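Glycoside hydrolase family 16 protein (Akkermansia muciniphila, PDB 6T2N) probably cleaves internal beta-galactosidic linkages in mucin O-glycans as an endo-acting O-glycanase of glycoside hydrolase family 16. Local coordinates at residues Tyr54-Phe60 against Ile296-Tyr302; Ala163-Lys169 against Pro266-Asn272; Asn142-Gly146 against Met229-Lys233. All blocks are in the same frame, centred on the assembly; numbering follows the deposited sequence.

Contact 1. Residues Tyr54-Phe60 against Ile296-Tyr302. With CA (calcium ion), chain C.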
loop_
_atom_site.group_PDB
_atom_site.type_symbol
_atom_site.label_atom_id
_atom_site.label_comp_id
_atom_site.label_asym_id
_atom_site.label_seq_id
_atom_site.Cartn_x
_atom_site.Cartn_y
_atom_site.Cartn_z
ATOM N N TYR A 54 -5.427 17.205 -11.089
ATOM C CA TYR A 54 -6.144 16.380 -10.084
ATOM C C TYR A 54 -7.166 15.534 -10.831
ATOM O O TYR A 54 -7.857 16.041 -11.714
ATOM C CB TYR A 54 -6.865 17.230 -9.023
ATOM C CG TYR A 54 -7.245 16.534 -7.729
ATOM C CD1 TYR A 54 -6.294 16.301 -6.754
ATOM C CD2 TYR A 54 -8.540 16.123 -7.447
ATOM C CE1 TYR A 54 -6.602 15.667 -5.560
ATOM C CE2 TYR A 54 -8.870 15.502 -6.244
ATOM C CZ TYR A 54 -7.898 15.273 -5.280
ATOM O OH TYR A 54 -8.132 14.656 -4.063
ATOM N N VAL A 55 -7.221 14.259 -10.483
ATOM C CA VAL A 55 -8.131 13.257 -11.109
ATOM C C VAL A 55 -8.919 12.537 -10.011
ATOM O O VAL A 55 -10.052 12.133 -10.307
ATOM C CB VAL A 55 -7.354 12.245 -11.981
ATOM C CG1 VAL A 55 -8.307 11.462 -12.871
ATOM C CG2 VAL A 55 -6.257 12.905 -12.818
ATOM N N TRP A 56 -8.333 12.345 -8.821
ATOM C CA TRP A 56 -8.950 11.553 -7.726
ATOM C C TRP A 56 -8.162 11.750 -6.436
ATOM O O TRP A 56 -6.931 11.984 -6.508
ATOM C CB TRP A 56 -9.020 10.078 -8.136
ATOM C CG TRP A 56 -9.815 9.154 -7.262
ATOM C CD1 TRP A 56 -11.087 8.706 -7.481
ATOM C CD2 TRP A 56 -9.355 8.460 -6.087
ATOM N NE1 TRP A 56 -11.462 7.816 -6.510
ATOM C CE2 TRP A 56 -10.412 7.635 -5.654
ATOM C CE3 TRP A 56 -8.150 8.445 -5.379
ATOM C CZ2 TRP A 56 -10.293 6.809 -4.546
ATOM C CZ3 TRP A 56 -8.027 7.628 -4.286
ATOM C CH2 TRP A 56 -9.087 6.816 -3.884
ATOM N N GLY A 57 -8.873 11.689 -5.305
ATOM C CA GLY A 57 -8.246 11.726 -3.974
ATOM C C GLY A 57 -9.206 12.060 -2.834
ATOM O O GLY A 57 -10.454 11.835 -2.891
ATOM N N ASP A 58 -8.611 12.504 -1.744
ATOM C CA ASP A 58 -9.284 12.514 -0.423
ATOM C C ASP A 58 -8.370 13.308 0.500
ATOM O O ASP A 58 -7.147 12.992 0.583
ATOM C CB ASP A 58 -9.617 11.103 0.095
ATOM C CG ASP A 58 -10.876 11.016 0.957
ATOM O OD1 ASP A 58 -11.123 11.976 1.746
ATOM O OD2 ASP A 58 -11.610 9.989 0.817
ATOM N N GLU A 59 -8.937 14.364 1.072
ATOM C CA GLU A 59 -8.243 15.190 2.073
ATOM C C GLU A 59 -8.762 14.732 3.427
ATOM O O GLU A 59 -8.140 15.096 4.411
ATOM C CB GLU A 59 -8.418 16.655 1.688
ATOM C CG GLU A 59 -8.149 16.869 0.201
ATOM C CD GLU A 59 -6.717 16.368 -0.215
ATOM O OE1 GLU A 59 -5.798 17.018 0.366
ATOM O OE2 GLU A 59 -6.550 15.539 -1.186
ATOM N N PHE A 60 -9.783 13.867 3.433
ATOM C CA PHE A 60 -10.339 13.237 4.653
ATOM C C PHE A 60 -10.815 14.318 5.596
ATOM O O PHE A 60 -10.292 14.399 6.710
ATOM C CB PHE A 60 -9.265 12.431 5.377
ATOM C CG PHE A 60 -8.797 11.254 4.563
ATOM C CD1 PHE A 60 -9.699 10.254 4.205
ATOM C CD2 PHE A 60 -7.479 11.172 4.119
ATOM C CE1 PHE A 60 -9.281 9.188 3.422
ATOM C CE2 PHE A 60 -7.065 10.099 3.353
ATOM C CZ PHE A 60 -7.969 9.113 3.014
ATOM N N ILE A 296 -3.032 9.422 7.747
ATOM C CA ILE A 296 -2.854 9.844 6.324
ATOM C C ILE A 296 -3.504 11.216 6.183
ATOM O O ILE A 296 -4.760 11.296 6.256
ATOM C CB ILE A 296 -3.465 8.831 5.336
ATOM C CG1 ILE A 296 -2.732 7.499 5.363
ATOM C CG2 ILE A 296 -3.498 9.408 3.951
ATOM C CD1 ILE A 296 -3.367 6.505 6.269
ATOM N N ASP A 297 -2.708 12.259 5.992
ATOM C CA ASP A 297 -3.309 13.595 5.754
ATOM C C ASP A 297 -4.056 13.570 4.406
ATOM O O ASP A 297 -5.190 14.008 4.356
ATOM C CB ASP A 297 -2.289 14.716 5.942
ATOM C CG ASP A 297 -2.923 16.091 6.018
ATOM O OD1 ASP A 297 -3.958 16.267 6.717
ATOM O OD2 ASP A 297 -2.370 16.982 5.398
ATOM N N TYR A 298 -3.475 13.095 3.321
ATOM C CA TYR A 298 -4.208 13.110 2.034
ATOM C C TYR A 298 -3.692 12.060 1.045
ATOM O O TYR A 298 -2.573 11.491 1.176
ATOM C CB TYR A 298 -4.205 14.514 1.420
ATOM C CG TYR A 298 -2.857 15.100 1.106
ATOM C CD1 TYR A 298 -2.055 14.596 0.085
ATOM C CD2 TYR A 298 -2.389 16.197 1.807
ATOM C CE1 TYR A 298 -0.822 15.166 -0.216
ATOM C CE2 TYR A 298 -1.166 16.784 1.511
ATOM C CZ TYR A 298 -0.383 16.268 0.498
ATOM O OH TYR A 298 0.822 16.834 0.258
ATOM N N VAL A 299 -4.568 11.791 0.085
ATOM C CA VAL A 299 -4.285 10.976 -1.121
ATOM C C VAL A 299 -4.744 11.797 -2.319
ATOM O O VAL A 299 -5.931 12.148 -2.356
ATOM C CB VAL A 299 -4.983 9.613 -1.027
ATOM C CG1 VAL A 299 -4.811 8.797 -2.308
ATOM C CG2 VAL A 299 -4.501 8.856 0.207
ATOM N N ARG A 300 -3.809 12.161 -3.198
ATOM C CA ARG A 300 -4.063 12.924 -4.448
ATOM C C ARG A 300 -3.401 12.219 -5.618
ATOM O O ARG A 300 -2.148 12.047 -5.585
ATOM C CB ARG A 300 -3.464 14.311 -4.322
ATOM C CG ARG A 300 -3.929 14.999 -3.055
ATOM C CD ARG A 300 -3.269 16.345 -2.957
ATOM N NE ARG A 300 -3.753 17.103 -1.819
ATOM C CZ ARG A 300 -3.045 18.031 -1.209
ATOM N NH1 ARG A 300 -1.818 18.311 -1.596
ATOM N NH2 ARG A 300 -3.552 18.697 -0.206
ATOM N N PHE A 301 -4.231 11.809 -6.575
ATOM C CA PHE A 301 -3.820 11.235 -7.877
ATOM C C PHE A 301 -3.910 12.310 -8.963
ATOM O O PHE A 301 -5.013 12.888 -9.071
ATOM C CB PHE A 301 -4.747 10.086 -8.247
ATOM C CG PHE A 301 -4.324 9.389 -9.508
ATOM C CD1 PHE A 301 -3.018 8.959 -9.671
ATOM C CD2 PHE A 301 -5.231 9.141 -10.517
ATOM C CE1 PHE A 301 -2.624 8.274 -10.801
ATOM C CE2 PHE A 301 -4.844 8.429 -11.637
ATOM C CZ PHE A 301 -3.548 7.995 -11.773
ATOM N N TYR A 302 -2.821 12.568 -9.710
ATOM C CA TYR A 302 -2.786 13.510 -10.876
ATOM C C TYR A 302 -2.309 12.833 -12.184
ATOM O O TYR A 302 -1.539 11.847 -12.132
ATOM C CB TYR A 302 -1.847 14.693 -10.625
ATOM C CG TYR A 302 -2.127 15.568 -9.428
ATOM C CD1 TYR A 302 -1.722 15.192 -8.157
ATOM C CD2 TYR A 302 -2.716 16.812 -9.573
ATOM C CE1 TYR A 302 -1.921 16.010 -7.055
ATOM C CE2 TYR A 302 -2.920 17.643 -8.484
ATOM C CZ TYR A 302 -2.515 17.247 -7.221
ATOM O OH TYR A 302 -2.712 18.044 -6.127
HETATM CA CA CA C . -6.278 16.209 5.269
#

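Contact 2. Residues Ala163-Lys169 against Pro266-Asn272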
loop_
_atom_site.group_PDB
_atom_site.type_symbol
_atom_site.label_atom_id
_atom_site.label_comp_id
_atom_site.label_asym_id
_atom_site.label_seq_id
_atom_site.Cartn_x
_atom_site.Cartn_y
_atom_site.Cartn_z
ATOM N N ALA A 163 2.255 0.732 5.988
ATOM C CA ALA A 163 2.511 0.501 4.559
ATOM C C ALA A 163 1.547 1.344 3.732
ATOM O O ALA A 163 0.365 1.389 4.077
ATOM C CB ALA A 163 2.361 -0.950 4.255
ATOM N N ILE A 164 2.082 1.995 2.702
ATOM C CA ILE A 164 1.347 2.526 1.525
ATOM C C ILE A 164 1.765 1.672 0.335
ATOM O O ILE A 164 2.942 1.677 0.011
ATOM C CB ILE A 164 1.723 3.997 1.347
ATOM C CG1 ILE A 164 1.389 4.758 2.625
ATOM C CG2 ILE A 164 1.113 4.622 0.103
ATOM C CD1 ILE A 164 2.200 6.021 2.765
ATOM N N TRP A 165 0.829 0.966 -0.291
ATOM C CA TRP A 165 1.204 0.065 -1.396
ATOM C C TRP A 165 0.030 -0.276 -2.319
ATOM O O TRP A 165 -1.114 -0.070 -1.954
ATOM C CB TRP A 165 1.889 -1.137 -0.790
ATOM C CG TRP A 165 1.008 -1.896 0.123
ATOM C CD1 TRP A 165 0.497 -1.462 1.299
ATOM C CD2 TRP A 165 0.545 -3.241 -0.046
ATOM N NE1 TRP A 165 -0.276 -2.437 1.847
ATOM C CE2 TRP A 165 -0.256 -3.542 1.055
ATOM C CE3 TRP A 165 0.713 -4.218 -1.028
ATOM C CZ2 TRP A 165 -0.884 -4.766 1.211
ATOM C CZ3 TRP A 165 0.102 -5.434 -0.865
ATOM C CH2 TRP A 165 -0.684 -5.703 0.246
ATOM N N LEU A 166 0.374 -0.661 -3.547
ATOM C CA LEU A 166 -0.543 -0.965 -4.678
ATOM C C LEU A 166 -0.202 -2.346 -5.268
ATOM O O LEU A 166 0.971 -2.701 -5.310
ATOM C CB LEU A 166 -0.378 0.112 -5.748
ATOM C CG LEU A 166 -0.517 1.555 -5.263
ATOM C CD1 LEU A 166 0.830 2.205 -4.928
ATOM C CD2 LEU A 166 -1.261 2.385 -6.288
ATOM N N LEU A 167 -1.247 -3.085 -5.635
ATOM C CA LEU A 167 -1.256 -4.420 -6.284
ATOM C C LEU A 167 -1.933 -4.259 -7.646
ATOM O O LEU A 167 -2.981 -3.557 -7.687
ATOM C CB LEU A 167 -2.086 -5.402 -5.450
ATOM C CG LEU A 167 -1.438 -5.963 -4.185
ATOM C CD1 LEU A 167 -2.484 -6.589 -3.247
ATOM C CD2 LEU A 167 -0.345 -6.958 -4.539
ATOM N N GLY A 168 -1.373 -4.902 -8.694
ATOM C CA GLY A 168 -1.814 -4.834 -10.118
ATOM C C GLY A 168 -2.969 -5.865 -10.356
ATOM O O GLY A 168 -2.959 -7.038 -9.835
ATOM N N LYS A 169 -4.039 -5.346 -10.999
ATOM C CA LYS A 169 -5.245 -6.171 -11.292
ATOM C C LYS A 169 -5.133 -6.454 -12.777
ATOM O O LYS A 169 -5.094 -5.493 -13.553
ATOM C CB LYS A 169 -6.583 -5.531 -10.879
ATOM C CG LYS A 169 -7.800 -6.464 -10.991
ATOM C CD LYS A 169 -9.140 -5.748 -10.961
ATOM C CE LYS A 169 -9.280 -4.909 -9.705
ATOM N NZ LYS A 169 -9.766 -3.541 -9.994
ATOM N N PRO A 266 -3.642 -1.632 -14.616
ATOM C CA PRO A 266 -4.079 -0.848 -13.459
ATOM C C PRO A 266 -3.740 -1.533 -12.126
ATOM O O PRO A 266 -3.674 -2.790 -11.993
ATOM C CB PRO A 266 -5.578 -0.687 -13.698
ATOM C CG PRO A 266 -5.959 -1.896 -14.510
ATOM C CD PRO A 266 -4.763 -2.195 -15.386
ATOM N N PHE A 267 -3.497 -0.668 -11.153
ATOM C CA PHE A 267 -3.062 -1.028 -9.775
ATOM C C PHE A 267 -4.045 -0.452 -8.741
ATOM O O PHE A 267 -4.443 0.730 -8.898
ATOM C CB PHE A 267 -1.629 -0.518 -9.605
ATOM C CG PHE A 267 -0.562 -1.525 -9.917
ATOM C CD1 PHE A 267 -0.248 -1.825 -11.212
ATOM C CD2 PHE A 267 0.113 -2.171 -8.908
ATOM C CE1 PHE A 267 0.741 -2.754 -11.504
ATOM C CE2 PHE A 267 1.101 -3.094 -9.185
ATOM C CZ PHE A 267 1.412 -3.388 -10.493
ATOM N N TYR A 268 -4.436 -1.214 -7.713
ATOM C CA TYR A 268 -5.310 -0.647 -6.632
ATOM C C TYR A 268 -4.486 -0.394 -5.378
ATOM O O TYR A 268 -3.384 -0.935 -5.238
ATOM C CB TYR A 268 -6.575 -1.453 -6.358
ATOM C CG TYR A 268 -6.285 -2.837 -5.882
ATOM C CD1 TYR A 268 -6.026 -3.053 -4.548
ATOM C CD2 TYR A 268 -6.215 -3.910 -6.766
ATOM C CE1 TYR A 268 -5.746 -4.324 -4.078
ATOM C CE2 TYR A 268 -5.900 -5.190 -6.324
ATOM C CZ TYR A 268 -5.665 -5.392 -4.968
ATOM O OH TYR A 268 -5.359 -6.614 -4.436
ATOM N N LEU A 269 -4.982 0.541 -4.571
ATOM C CA LEU A 269 -4.218 1.152 -3.455
ATOM C C LEU A 269 -4.674 0.582 -2.114
ATOM O O LEU A 269 -5.889 0.347 -1.917
ATOM C CB LEU A 269 -4.376 2.666 -3.449
ATOM C CG LEU A 269 -3.706 3.357 -2.259
ATOM C CD1 LEU A 269 -2.209 3.092 -2.208
ATOM C CD2 LEU A 269 -3.974 4.870 -2.259
ATOM N N ILE A 270 -3.694 0.368 -1.238
ATOM C CA ILE A 270 -3.892 -0.102 0.157
ATOM C C ILE A 270 -3.141 0.801 1.113
ATOM O O ILE A 270 -1.915 1.007 0.869
ATOM C CB ILE A 270 -3.375 -1.516 0.340
ATOM C CG1 ILE A 270 -4.114 -2.485 -0.562
ATOM C CG2 ILE A 270 -3.520 -1.870 1.789
ATOM C CD1 ILE A 270 -3.775 -3.924 -0.244
ATOM N N LEU A 271 -3.853 1.221 2.170
ATOM C CA LEU A 271 -3.307 1.934 3.355
ATOM C C LEU A 271 -3.581 1.055 4.575
ATOM O O LEU A 271 -4.734 0.711 4.791
ATOM C CB LEU A 271 -3.998 3.290 3.439
ATOM C CG LEU A 271 -4.020 4.099 2.142
ATOM C CD1 LEU A 271 -4.752 5.400 2.340
ATOM C CD2 LEU A 271 -2.628 4.412 1.678
ATOM N N ASN A 272 -2.564 0.639 5.308
ATOM C CA ASN A 272 -2.756 -0.351 6.392
ATOM C C ASN A 272 -1.611 -0.234 7.421
ATOM O O ASN A 272 -0.516 0.304 7.073
ATOM C CB ASN A 272 -2.920 -1.755 5.812
ATOM C CG ASN A 272 -1.577 -2.319 5.415
ATOM O OD1 ASN A 272 -1.054 -1.976 4.376
ATOM N ND2 ASN A 272 -0.922 -3.045 6.297
#

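Contact 3. Residues Asn142-Gly146 against Met229-Lys233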
loop_
_atom_site.group_PDB
_atom_site.type_symbol
_atom_site.label_atom_id
_atom_site.label_comp_id
_atom_site.label_asym_id
_atom_site.label_seq_id
_atom_site.Cartn_x
_atom_site.Cartn_y
_atom_site.Cartn_z
ATOM N N ASN A 142 -9.098 2.104 -9.579
ATOM C CA ASN A 142 -7.823 1.619 -10.181
ATOM C C ASN A 142 -7.051 2.802 -10.735
ATOM O O ASN A 142 -7.681 3.702 -11.220
ATOM C CB ASN A 142 -8.067 0.685 -11.345
ATOM C CG ASN A 142 -8.857 -0.516 -10.920
ATOM O OD1 ASN A 142 -9.425 -1.182 -11.771
ATOM N ND2 ASN A 142 -8.901 -0.786 -9.621
ATOM N N PHE A 143 -5.735 2.783 -10.628
ATOM C CA PHE A 143 -4.852 3.855 -11.143
ATOM C C PHE A 143 -4.053 3.268 -12.291
ATOM O O PHE A 143 -3.643 2.099 -12.132
ATOM C CB PHE A 143 -3.937 4.359 -10.028
ATOM C CG PHE A 143 -4.683 4.774 -8.791
ATOM C CD1 PHE A 143 -5.229 6.043 -8.694
ATOM C CD2 PHE A 143 -4.865 3.887 -7.745
ATOM C CE1 PHE A 143 -5.939 6.421 -7.562
ATOM C CE2 PHE A 143 -5.584 4.264 -6.621
ATOM C CZ PHE A 143 -6.125 5.525 -6.539
ATOM N N MET A 144 -3.880 4.009 -13.393
ATOM C CA MET A 144 -2.955 3.585 -14.505
ATOM C C MET A 144 -2.224 4.764 -15.130
ATOM O O MET A 144 -2.746 5.403 -15.990
ATOM C CB MET A 144 -3.663 2.830 -15.622
ATOM C CG MET A 144 -2.685 2.098 -16.478
ATOM S SD MET A 144 -3.509 0.776 -17.377
ATOM C CE MET A 144 -2.523 0.744 -18.877
ATOM N N PHE A 145 -1.020 4.978 -14.671
ATOM C CA PHE A 145 -0.148 6.113 -15.030
ATOM C C PHE A 145 -0.674 7.325 -14.240
ATOM O O PHE A 145 -1.907 7.751 -14.265
ATOM C CB PHE A 145 0.003 6.312 -16.564
ATOM C CG PHE A 145 0.379 5.069 -17.349
ATOM C CD1 PHE A 145 1.298 4.161 -16.841
ATOM C CD2 PHE A 145 -0.226 4.787 -18.555
ATOM C CE1 PHE A 145 1.567 2.983 -17.499
ATOM C CE2 PHE A 145 0.064 3.616 -19.228
ATOM C CZ PHE A 145 0.971 2.724 -18.703
ATOM N N GLY A 146 0.274 7.920 -13.547
ATOM C CA GLY A 146 0.141 9.321 -13.156
ATOM C C GLY A 146 1.010 9.513 -11.965
ATOM O O GLY A 146 1.875 8.672 -11.741
ATOM N N MET A 229 4.659 8.613 -6.059
ATOM C CA MET A 229 4.942 7.701 -7.170
ATOM C C MET A 229 4.615 8.433 -8.480
ATOM O O MET A 229 3.437 8.691 -8.725
ATOM C CB MET A 229 4.081 6.449 -7.031
ATOM C CG MET A 229 4.197 5.588 -8.247
ATOM S SD MET A 229 3.123 4.150 -8.305
ATOM C CE MET A 229 1.558 4.952 -8.646
ATOM N N GLU A 230 5.612 8.760 -9.308
ATOM C CA GLU A 230 5.409 9.117 -10.752
ATOM C C GLU A 230 5.527 7.822 -11.580
ATOM O O GLU A 230 6.417 7.005 -11.245
ATOM C CB GLU A 230 6.394 10.210 -11.197
ATOM C CG GLU A 230 6.036 11.622 -10.751
ATOM C CD GLU A 230 6.924 12.767 -11.235
ATOM O OE1 GLU A 230 8.079 12.503 -11.648
ATOM O OE2 GLU A 230 6.457 13.931 -11.220
ATOM N N TRP A 231 4.682 7.643 -12.610
ATOM C CA TRP A 231 4.483 6.368 -13.359
ATOM C C TRP A 231 4.019 6.669 -14.791
ATOM O O TRP A 231 2.883 7.127 -14.959
ATOM C CB TRP A 231 3.476 5.505 -12.572
ATOM C CG TRP A 231 3.004 4.219 -13.187
ATOM C CD1 TRP A 231 3.671 3.457 -14.091
ATOM C CD2 TRP A 231 1.794 3.500 -12.895
ATOM N NE1 TRP A 231 2.957 2.333 -14.395
ATOM C CE2 TRP A 231 1.793 2.338 -13.683
ATOM C CE3 TRP A 231 0.693 3.718 -12.067
ATOM C CZ2 TRP A 231 0.755 1.406 -13.657
ATOM C CZ3 TRP A 231 -0.338 2.796 -12.034
ATOM C CH2 TRP A 231 -0.301 1.645 -12.815
ATOM N N ASP A 232 4.923 6.523 -15.760
ATOM C CA ASP A 232 4.671 6.329 -17.212
ATOM C C ASP A 232 4.628 4.850 -17.594
ATOM O O ASP A 232 4.933 3.986 -16.768
ATOM C CB ASP A 232 5.917 6.665 -17.991
ATOM C CG ASP A 232 6.389 8.158 -17.980
ATOM O OD1 ASP A 232 5.663 9.042 -18.545
ATOM O OD2 ASP A 232 7.568 8.348 -17.581
ATOM N N LYS A 233 4.445 4.594 -18.878
ATOM C CA LYS A 233 4.747 3.294 -19.519
ATOM C C LYS A 233 6.280 3.044 -19.798
ATOM O O LYS A 233 6.518 1.876 -20.288
ATOM C CB LYS A 233 4.272 3.312 -20.953
ATOM C CG LYS A 233 5.227 4.129 -21.819
ATOM C CD LYS A 233 4.730 4.426 -23.230
ATOM C CE LYS A 233 5.354 5.679 -23.775
ATOM N NZ LYS A 233 5.561 5.497 -25.209
#

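Contact 1. Residues Tyr54-Phe60 against Ile296-Tyr302
E59 and D297 hold one calcium ion between them. E59 contributes its backbone O at 2.3 Å from the metal, while D297 uses both its backbone O and its carboxylate OD1; the carbonyl of G98 adds a further ligand. A salt bridge lies next to this site. R300 approaches the carboxylate of E59 side-on, NE and NH2 both reaching OE1, with NH2 at 2.9 Å from E59 OE1. The bend of E59 at chi2 (-56°) carries its carboxylate back to the arginine, whose guanidinium also lies over the ring of Y298. The backbones pair antiparallel: F301 N donates to W56 O at 2.7 Å and V299 N to D58 O at 2.9 Å. A classic beta bulge sets V55 and W56 together opposite F301. Among the aromatics, Y54 turns its edge to the face of Y302 in a T-shaped pair, planes at 82°. F60 CE2 rests on I296 CG2, 3.7 Å away. Strand 57-58 borders strand 292-302 in the antiparallel sheet of the jelly-roll sandwich; strands 99-104 and 146-153 also pair with 292-302, and V299 packs inward onto L269 and L271 of strand 267-275.

Contact 2. Residues Ala163-Lys169 against Pro266-Asn272
I270 runs alongside W165 on the same face of an antiparallel strand pair. The CD1 methyl of I270 sits over the six-membered ring of the indole, 3.8 Å from its centroid, a CH-pi contact over the face, displaced toward the rim. The same indole meets N272 at its edge: W165 NE1 donates to N272 OD1 at 2.7 Å, with the oxygen close to the ring plane and the ring and amide planes 75° apart. With CG between the backbone N and the carbonyl carbon (chi1 62°), the indole leans toward strand 267-272, which brings NE1 to the asparagine. Further along this face L167 runs beside Y268, its CB lying off-centre over the phenol ring, 3.6 Å from Y268 CZ.

On the reverse face the contacts are apolar. L166 CG meets L269 CD1 at 3.8 Å, and the CG2 methyl of I164 touches L271 CD2. F267 lays its ring flat against the backbone of G168, whose CA stands over the ring centre. Paired backbone bonds run the length of the strands, among them I270 N to W165 O at 2.7 Å, and K169 N to P266 O continues the ladder past the end of strand 163-168.

The two faces therefore differ in chemistry. I164, L166, L269 and L271 form an apolar layer for the interior of the jelly-roll sandwich. The W165 face mixes aromatic and polar groups, and W165 also touches E179 and D181, in the Glu-Ile-Asp sequence that in this family begins the catalytic signature, consistent with a place near the substrate cleft; the N272 bond probably fixes the rotation of the indole there.

Contact 3. Residues Asn142-Gly146 against Met229-Lys233
A T-shaped aromatic pair between F145 and W231 marks the crossing from one sheet of the sandwich to the other. The edge of the phenylalanine ring is directed at the face of the indole's five-membered ring, with centroids 4.8 Å apart and planes at 76°; F145 CD1 comes within 3.7 Å of W231 CE2. The backbone lies on the indole as well: F145 N stands above its rim, and the carbonyl O of F143 approaches the edge at W231 CZ3, 3.4 Å away. F145 CA also makes a CA-H...O contact of 3.2 Å with W231 O.

In the jelly-roll fold of family 16, residues 142-143 run beside strand 267-275 in one sheet, whereas strand 146-153 pairs with 225-231 in the other, and the indole packs against the backbone of residues 143-145 in the passage between them. W231 reaches this passage because chi1 (174°) sets CG opposite the backbone N, and its NE1 is hydrogen-bonded to the carbonyl of F263. Replacing W231 by an alanine removes the indole and is likely to leave the F145 edge without its aromatic face and the F263 carbonyl without that donor. The F145 ring is itself sandwiched: K233 N lies 3.5 Å above one face and M144 CG over the centre of the opposite one, while H307 and Q310 of helix 305-311 touch its side chain.

From the N terminus, 235 residues separate 54-60 from 296-302, so contact 1 closes the longest of the three loops and encloses the other two. Within it, 142-146 comes first and 163-169 next; then 229-233 completes contact 3 and 266-272 completes contact 2, so these two loops cross. Contact 1 belongs to the antiparallel sheet and contact 2 to the mixed sheet facing it, and contact 3 spans the step between them. They also touch: F143 packs against W56 and F301, I296 against L271, and F267 N probably hydrogen-bonds to F143 O.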